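Local structure of yersinopine dehydrogenase (Yersinia pestis, 6C4M) at residues K79-A82 with T83-S87; A119-Q123 with I124-A128; C244-L247 with L248-E251; I465-Q468 with Q469-Q473. The protein catalyses the NADPH-dependent reductive condensation of pyruvate with an amino-acid-derived intermediate, the last step in making the metallophore yersinopine. One frame throughout, in Å; residues are numbered along the deposited sequence.

Contact 1: K79-A82 with T83-S87; sequences KAQA and TQKES
Two bends in the Lys85 side chain, at chi2 (-59°) and chi4 (-55°), fold the lysine back over the turn it follows and set NZ 2.8 Å from Gln81 O. The ammonium meets that oxygen almost end-on, in line with the carbonyl bond. On its way there the aliphatic part of Lys85 passes the Gln81 side chain, which it crosses at about a right angle; CD of Lys85 comes 4.0 Å from CG of Gln81. Under the lysine the backbone turns with helical angles at 79-82. Ala80 O accepts from Thr83 N at 3.1 Å and, more weakly, from Gln84 N. The turn lies in the connection between strands 71-76 and 87-90, which pair antiparallel, and Ser87 already bonds through its backbone to Leu74 of the partner strand. Gln81 CA also makes a CA-H...O contact with Gln84 O at 3.3 Å. Gln84 bonds to the next residue: its NE2 donates to Lys85 O at 3.0 Å, in the carbonyl plane on a lone pair, while its OE1 takes a hydrogen bond from Gln36 of helix 32-44. The CB of Thr83 points away from 79-82, and OG1 is hydrogen-bonded to ND1 of His237. Ala80 packs on Thr206 and Phe209 of strand 203-217.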
# COMPACT_ATOMS: atom_id res chain seq x y z
N LYS A 79 -12.92 -9.98 20.52
CA LYS A 79 -13.95 -10.89 20.02
C LYS A 79 -13.92 -12.24 20.72
O LYS A 79 -14.97 -12.86 20.93
CB LYS A 79 -13.81 -11.05 18.51
CG LYS A 79 -12.44 -11.45 18.03
CD LYS A 79 -12.32 -11.18 16.52
CE LYS A 79 -13.62 -11.56 15.80
NZ LYS A 79 -13.57 -11.34 14.32
N ALA A 80 -12.73 -12.73 21.10
CA ALA A 80 -12.65 -14.02 21.79
C ALA A 80 -13.51 -14.05 23.05
O ALA A 80 -13.88 -15.14 23.51
CB ALA A 80 -11.20 -14.35 22.12
N GLN A 81 -13.84 -12.88 23.61
CA GLN A 81 -14.64 -12.82 24.83
C GLN A 81 -16.03 -13.39 24.62
O GLN A 81 -16.72 -13.69 25.60
CB GLN A 81 -14.75 -11.36 25.30
CG GLN A 81 -14.89 -11.18 26.81
CD GLN A 81 -14.62 -9.75 27.26
OE1 GLN A 81 -14.46 -8.83 26.43
NE2 GLN A 81 -14.55 -9.54 28.57
N ALA A 82 -16.46 -13.55 23.37
CA ALA A 82 -17.78 -14.13 23.11
C ALA A 82 -17.86 -15.57 23.60
O ALA A 82 -18.90 -15.99 24.13
CB ALA A 82 -18.10 -14.04 21.62
N THR A 83 -16.77 -16.34 23.46
CA THR A 83 -16.76 -17.75 23.85
C THR A 83 -15.65 -18.10 24.85
O THR A 83 -15.44 -19.29 25.14
CB THR A 83 -16.61 -18.65 22.62
OG1 THR A 83 -15.35 -18.39 21.97
CG2 THR A 83 -17.73 -18.41 21.65
N GLN A 84 -14.94 -17.10 25.39
CA GLN A 84 -13.89 -17.33 26.38
C GLN A 84 -13.93 -16.22 27.42
O GLN A 84 -13.64 -15.06 27.11
CB GLN A 84 -12.50 -17.38 25.72
CG GLN A 84 -11.40 -17.81 26.66
CD GLN A 84 -11.66 -19.18 27.26
OE1 GLN A 84 -11.71 -20.18 26.55
NE2 GLN A 84 -11.86 -19.22 28.57
N LYS A 85 -14.29 -16.57 28.65
CA LYS A 85 -14.31 -15.65 29.77
C LYS A 85 -13.18 -16.02 30.73
O LYS A 85 -12.32 -16.86 30.41
CB LYS A 85 -15.67 -15.68 30.47
CG LYS A 85 -16.87 -15.38 29.57
CD LYS A 85 -16.77 -14.02 28.92
CE LYS A 85 -18.12 -13.59 28.32
NZ LYS A 85 -18.68 -14.59 27.37
N GLU A 86 -13.17 -15.41 31.91
CA GLU A 86 -12.15 -15.71 32.90
C GLU A 86 -12.29 -17.16 33.34
O GLU A 86 -13.36 -17.58 33.81
CB GLU A 86 -12.25 -14.77 34.09
CG GLU A 86 -11.99 -13.31 33.71
CD GLU A 86 -12.02 -12.37 34.90
OE1 GLU A 86 -11.85 -11.15 34.69
OE2 GLU A 86 -12.21 -12.85 36.04
N SER A 87 -11.21 -17.92 33.18
CA SER A 87 -11.21 -19.34 33.50
C SER A 87 -9.91 -19.70 34.21
O SER A 87 -8.90 -19.00 34.10
CB SER A 87 -11.33 -20.21 32.25
OG SER A 87 -12.43 -19.82 31.45

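Contact 2: A119-Q123 with I124-A128; sequences AVLQQ and IPWAA
One face of the Trp126 indole is covered by the CG2 methyl of Ile124, which stands 3.5 Å above the ring plane and over its centre. Leu121 comes in at the edge instead, its CD2 lying in the ring plane 3.5 Å from CH2 of Trp126. A water also sits in plane at the edge, accepting from Trp126 NE1 at 3.2 Å and lying close to Gln122 OE1. The same NE1 makes a weak bond to Leu121 O, which approaches the ring obliquely. That carbonyl has a stronger partner in Ile124 N, 3.2 Å away and nearly straight at 164°. The bond closes a type I beta turn from Leu121 to Ile124, by which the chain leaves helix 117-121. This helix lies between the parallel strands 107-110 and 134-137, a beta-alpha-beta connection of the Rossmann-type nucleotide-binding fold, and the side chain of Val120 lies about 7 Å from the bound NADP. With CG1 beside its backbone N (chi1 -72°), Ile124 turns CD1 back toward the helix, 3.9 Å from Leu121 CD2 and 4.2 Å from Val120 CG1. The Gln123 chain, extended beyond CG, reaches back along the helix, and NE2 donates to Ala119 O at 3.0 Å. Past the turn, Pro125 is the centre of an inverse gamma turn. Leu108 of strand 107-110 packs against both Ile124 and Trp126.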
# COMPACT_ATOMS: atom_id res chain seq x y z
N ALA A 119 13.28 -33.40 18.20
CA ALA A 119 14.13 -33.38 19.39
C ALA A 119 13.33 -33.82 20.62
O ALA A 119 13.84 -34.53 21.48
CB ALA A 119 14.72 -31.97 19.58
N VAL A 120 12.05 -33.45 20.67
CA VAL A 120 11.18 -33.84 21.78
C VAL A 120 10.86 -35.32 21.70
O VAL A 120 11.09 -36.08 22.65
CB VAL A 120 9.89 -32.98 21.78
CG1 VAL A 120 8.84 -33.56 22.77
CG2 VAL A 120 10.21 -31.54 22.14
N LEU A 121 10.36 -35.78 20.56
CA LEU A 121 9.91 -37.16 20.46
C LEU A 121 11.04 -38.15 20.72
O LEU A 121 10.79 -39.22 21.29
CB LEU A 121 9.26 -37.40 19.09
CG LEU A 121 7.92 -36.68 18.94
CD1 LEU A 121 7.48 -36.73 17.49
CD2 LEU A 121 6.82 -37.22 19.83
N GLN A 122 12.28 -37.80 20.36
CA GLN A 122 13.43 -38.69 20.60
C GLN A 122 13.74 -38.85 22.08
O GLN A 122 14.42 -39.82 22.46
CB GLN A 122 14.68 -38.15 19.90
CG GLN A 122 14.75 -38.38 18.37
CD GLN A 122 14.76 -39.86 17.96
OE1 GLN A 122 13.76 -40.57 18.12
NE2 GLN A 122 15.87 -40.33 17.42
N GLN A 123 13.30 -37.93 22.91
CA GLN A 123 13.54 -38.01 24.34
C GLN A 123 12.41 -38.70 25.11
O GLN A 123 12.54 -38.88 26.31
CB GLN A 123 13.76 -36.61 24.91
CG GLN A 123 15.09 -35.95 24.51
CD GLN A 123 15.17 -34.50 24.96
OE1 GLN A 123 15.37 -34.21 26.14
NE2 GLN A 123 14.98 -33.57 24.03
N ILE A 124 11.32 -39.08 24.46
CA ILE A 124 10.18 -39.67 25.18
C ILE A 124 10.42 -41.17 25.36
O ILE A 124 10.68 -41.88 24.37
CB ILE A 124 8.84 -39.40 24.48
CG1 ILE A 124 8.47 -37.92 24.65
CG2 ILE A 124 7.73 -40.31 25.06
CD1 ILE A 124 7.51 -37.44 23.69
N PRO A 125 10.31 -41.68 26.56
CA PRO A 125 10.48 -43.13 26.80
C PRO A 125 9.17 -43.87 26.52
O PRO A 125 8.35 -44.14 27.40
CB PRO A 125 10.89 -43.18 28.28
CG PRO A 125 10.11 -42.05 28.87
CD PRO A 125 10.09 -40.95 27.82
N TRP A 126 9.00 -44.17 25.24
CA TRP A 126 7.74 -44.70 24.74
C TRP A 126 7.34 -45.97 25.48
O TRP A 126 6.15 -46.21 25.71
CB TRP A 126 7.87 -44.96 23.24
CG TRP A 126 8.18 -43.70 22.46
CD1 TRP A 126 9.35 -43.37 21.85
CD2 TRP A 126 7.28 -42.62 22.22
NE1 TRP A 126 9.23 -42.16 21.24
CE2 TRP A 126 7.97 -41.67 21.46
CE3 TRP A 126 5.95 -42.37 22.58
CZ2 TRP A 126 7.39 -40.48 21.05
CZ3 TRP A 126 5.37 -41.18 22.18
CH2 TRP A 126 6.10 -40.26 21.42
N ALA A 127 8.34 -46.79 25.85
CA ALA A 127 8.05 -48.05 26.53
C ALA A 127 7.32 -47.80 27.83
O ALA A 127 6.55 -48.65 28.28
CB ALA A 127 9.35 -48.83 26.80
N ALA A 128 7.52 -46.63 28.43
CA ALA A 128 6.91 -46.31 29.72
C ALA A 128 5.56 -45.63 29.57
O ALA A 128 5.07 -45.05 30.55
CB ALA A 128 7.84 -45.43 30.53
O HOH W 1 12.43 -41.88 22.21
O HOH W 2 11.90 -41.95 19.54

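Contact 3: C244-L247 with L248-E251; sequences CSNL and LAAE
Asn246 OD1 takes the N-H of Ala249 at 2.8 Å, the capping bond that starts helix 247-251. The amide comes in tilted 33° from the plane of the side-chain carbonyl. A first torsion of 56° places CG of Asn246 between its backbone N and carbonyl carbon, which curls the side chain back over the first turn. Behind the cap, Leu247 O accepts two amides: Glu251 N at 2.9 Å and Ala250 N at 3.0 Å. Ala250 N also makes a weak bond to Asn246 O. Cys244 closes the side of the turn, with CB 3.8 Å from Ala249 CB and SG 3.9 Å from Ala250 CB. Farther out, the extended Glu251 side chain passes Leu247 O, its CG 3.3 Å from that oxygen, and ends among polar partners: OE2 is hydrogen-bonded to Ser164 OG and to Gly145 N, and OE1 to Gly143 N. The turn follows strand 240-243, Cys244 still bonded through its backbone to Leu215 and packed on Tyr214 and Ala216 of strand 203-217, while Leu247 lies on Gln149 and Glu251 reaches the start of helix 144-154.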
# COMPACT_ATOMS: atom_id res chain seq x y z
N CYS A 244 -9.05 -33.96 6.34
CA CYS A 244 -8.30 -34.09 5.09
C CYS A 244 -7.96 -35.55 4.84
O CYS A 244 -8.10 -36.39 5.72
CB CYS A 244 -7.04 -33.21 5.14
SG CYS A 244 -7.47 -31.45 5.44
N SER A 245 -7.47 -35.84 3.63
CA SER A 245 -7.27 -37.23 3.22
C SER A 245 -6.07 -37.86 3.91
O SER A 245 -5.99 -39.08 4.03
CB SER A 245 -7.07 -37.35 1.71
OG SER A 245 -8.12 -36.75 1.00
N ASN A 246 -5.11 -37.04 4.31
CA ASN A 246 -3.91 -37.53 4.96
C ASN A 246 -3.27 -36.36 5.70
O ASN A 246 -3.76 -35.22 5.64
CB ASN A 246 -2.97 -38.18 3.94
CG ASN A 246 -2.61 -37.26 2.80
OD1 ASN A 246 -1.98 -36.22 3.00
ND2 ASN A 246 -3.00 -37.64 1.58
N LEU A 247 -2.17 -36.65 6.39
CA LEU A 247 -1.53 -35.66 7.25
C LEU A 247 -1.04 -34.48 6.43
O LEU A 247 -1.31 -33.32 6.76
CB LEU A 247 -0.38 -36.31 8.03
CG LEU A 247 -0.87 -37.40 8.99
CD1 LEU A 247 0.21 -38.45 9.29
CD2 LEU A 247 -1.42 -36.75 10.30
N LEU A 248 -0.36 -34.75 5.31
CA LEU A 248 0.17 -33.67 4.48
C LEU A 248 -0.96 -32.82 3.91
O LEU A 248 -0.81 -31.60 3.77
CB LEU A 248 1.01 -34.26 3.36
CG LEU A 248 2.27 -33.63 2.79
CD1 LEU A 248 3.16 -32.89 3.81
CD2 LEU A 248 3.04 -34.77 2.15
N ALA A 249 -2.11 -33.44 3.60
CA ALA A 249 -3.23 -32.72 3.03
C ALA A 249 -3.86 -31.76 4.03
O ALA A 249 -4.64 -30.90 3.61
CB ALA A 249 -4.28 -33.68 2.50
N ALA A 250 -3.57 -31.90 5.32
CA ALA A 250 -3.92 -30.87 6.29
C ALA A 250 -2.77 -29.88 6.49
O ALA A 250 -3.01 -28.67 6.61
CB ALA A 250 -4.29 -31.48 7.64
N GLU A 251 -1.52 -30.39 6.52
CA GLU A 251 -0.37 -29.56 6.86
C GLU A 251 -0.11 -28.51 5.79
O GLU A 251 0.51 -27.47 6.06
CB GLU A 251 0.87 -30.47 7.05
CG GLU A 251 0.81 -31.37 8.29
CD GLU A 251 1.74 -32.60 8.23
OE1 GLU A 251 2.36 -32.90 7.18
OE2 GLU A 251 1.84 -33.32 9.27

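Contact 4: I465-Q468 with Q469-Q473; sequences IIEQ and QWRSQ
Glu467 OE2 is gripped by two nitrogens of Arg471, NH2 at 2.7 Å and NE at 2.8 Å. The carboxylate oxygen lies almost in the guanidinium plane, at the edge that carries NE and NH2, and both donors reach it from its anti side. The two flat groups are turned 53° against each other, and a single oxygen takes both N-H bonds. The chains run side by side and point the same way. Glu467 sends CG away from its own N (chi1 176°) and continues extended, whereas Arg471 keeps CG beside its N (chi1 -70°) and stretches straight to NE, and the two ends converge. Lower down, CG of Arg471 rests 3.3 Å from Glu467 O, and this carbonyl also accepts the Arg471 amide at 3.0 Å. The neighbouring rungs are alike: Gln469 N to Ile465 O and Trp470 N to Ile466 O, each 2.9 Å and nearly straight, then a longer one from Ser472 N to Gln468 O at 3.2 Å, beyond which the regular helix has ended. The Trp470 ring leads away from 465-468, and its NE1 donates to Leu314 O, while Ile466 packs on Met147 of helix 144-154 and on Thr412 and Leu416 of helix 401-419. The whole is an i to i+4 glutamate-arginine salt bridge laid over the backbone bonds of the last turns of an alpha helix, here helix 459-471 at the C terminus of the model.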
# COMPACT_ATOMS: atom_id res chain seq x y z
N ILE A 465 14.04 -39.06 7.53
CA ILE A 465 12.97 -39.82 8.16
C ILE A 465 11.68 -39.64 7.38
O ILE A 465 10.98 -40.61 7.07
CB ILE A 465 12.83 -39.40 9.63
CG1 ILE A 465 14.05 -39.87 10.43
CG2 ILE A 465 11.58 -39.95 10.23
CD1 ILE A 465 14.18 -39.17 11.76
N ILE A 466 11.35 -38.40 7.04
CA ILE A 466 10.12 -38.14 6.30
C ILE A 466 10.14 -38.90 4.97
O ILE A 466 9.15 -39.53 4.57
CB ILE A 466 9.93 -36.62 6.11
CG1 ILE A 466 9.64 -35.96 7.45
CG2 ILE A 466 8.79 -36.29 5.20
CD1 ILE A 466 9.91 -34.43 7.45
N GLU A 467 11.28 -38.85 4.26
CA GLU A 467 11.38 -39.54 2.97
C GLU A 467 11.16 -41.04 3.15
O GLU A 467 10.47 -41.68 2.34
CB GLU A 467 12.76 -39.30 2.33
CG GLU A 467 12.93 -40.11 1.03
CD GLU A 467 14.32 -40.04 0.45
OE1 GLU A 467 15.22 -39.47 1.11
OE2 GLU A 467 14.53 -40.58 -0.66
N GLN A 468 11.77 -41.62 4.19
CA GLN A 468 11.64 -43.05 4.46
C GLN A 468 10.19 -43.41 4.71
O GLN A 468 9.66 -44.37 4.14
CB GLN A 468 12.52 -43.44 5.67
CG GLN A 468 12.64 -44.94 5.92
CD GLN A 468 13.06 -45.29 7.37
OE1 GLN A 468 13.56 -44.44 8.11
NE2 GLN A 468 12.84 -46.53 7.77
N GLN A 469 9.50 -42.63 5.55
CA GLN A 469 8.11 -42.95 5.85
C GLN A 469 7.25 -42.85 4.60
O GLN A 469 6.41 -43.73 4.35
CB GLN A 469 7.58 -42.02 6.93
CG GLN A 469 6.17 -42.36 7.37
CD GLN A 469 6.08 -43.74 7.98
OE1 GLN A 469 7.05 -44.21 8.61
NE2 GLN A 469 4.94 -44.41 7.79
N TRP A 470 7.42 -41.79 3.80
CA TRP A 470 6.60 -41.57 2.62
C TRP A 470 6.79 -42.68 1.59
O TRP A 470 5.83 -43.15 0.98
CB TRP A 470 6.93 -40.21 2.00
CG TRP A 470 6.19 -39.95 0.75
CD1 TRP A 470 4.93 -39.46 0.65
CD2 TRP A 470 6.65 -40.16 -0.58
NE1 TRP A 470 4.57 -39.36 -0.66
CE2 TRP A 470 5.60 -39.79 -1.44
CE3 TRP A 470 7.85 -40.62 -1.14
CZ2 TRP A 470 5.72 -39.84 -2.83
CZ3 TRP A 470 7.96 -40.70 -2.51
CH2 TRP A 470 6.90 -40.31 -3.35
N ARG A 471 8.05 -43.08 1.35
CA ARG A 471 8.32 -44.14 0.37
C ARG A 471 7.73 -45.48 0.81
O ARG A 471 7.43 -46.33 -0.03
CB ARG A 471 9.82 -44.29 0.15
CG ARG A 471 10.45 -43.12 -0.59
CD ARG A 471 11.83 -43.54 -1.11
NE ARG A 471 12.64 -42.41 -1.56
CZ ARG A 471 12.66 -41.94 -2.81
NH1 ARG A 471 11.93 -42.49 -3.77
NH2 ARG A 471 13.43 -40.91 -3.09
N SER A 472 7.58 -45.69 2.11
CA SER A 472 7.04 -46.95 2.63
C SER A 472 5.55 -47.10 2.38
O SER A 472 5.00 -48.13 2.79
CB SER A 472 7.32 -47.04 4.12
OG SER A 472 6.44 -46.22 4.86
N GLN A 473 4.89 -46.13 1.75
CA GLN A 473 3.43 -46.15 1.60
C GLN A 473 3.03 -46.37 0.14
O GLN A 473 2.75 -45.43 -0.60
CB GLN A 473 2.84 -44.84 2.14
CG GLN A 473 3.01 -44.67 3.66
CD GLN A 473 2.69 -43.25 4.18
OE1 GLN A 473 2.48 -42.30 3.41
NE2 GLN A 473 2.67 -43.12 5.52

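From the N terminus the four contacts come strictly in series; none nests in or crosses another. Contact 1 shapes the connection between strands 71-76 and 87-90, contact 2 leads from helix 117-121 toward strand 134-137, contact 3 starts helix 247-251 after strand 240-243, and contact 4 ends helix 459-471. Contact 1 stands apart, its centre about 42 Å from that of contact 4 and across the chain's centre from it. The other three gather round helix 144-154, which touches side chains of each. Nearest atoms of contacts 3 and 4 are about 5 Å apart, those of contacts 2 and 4 about 6 Å, without touching.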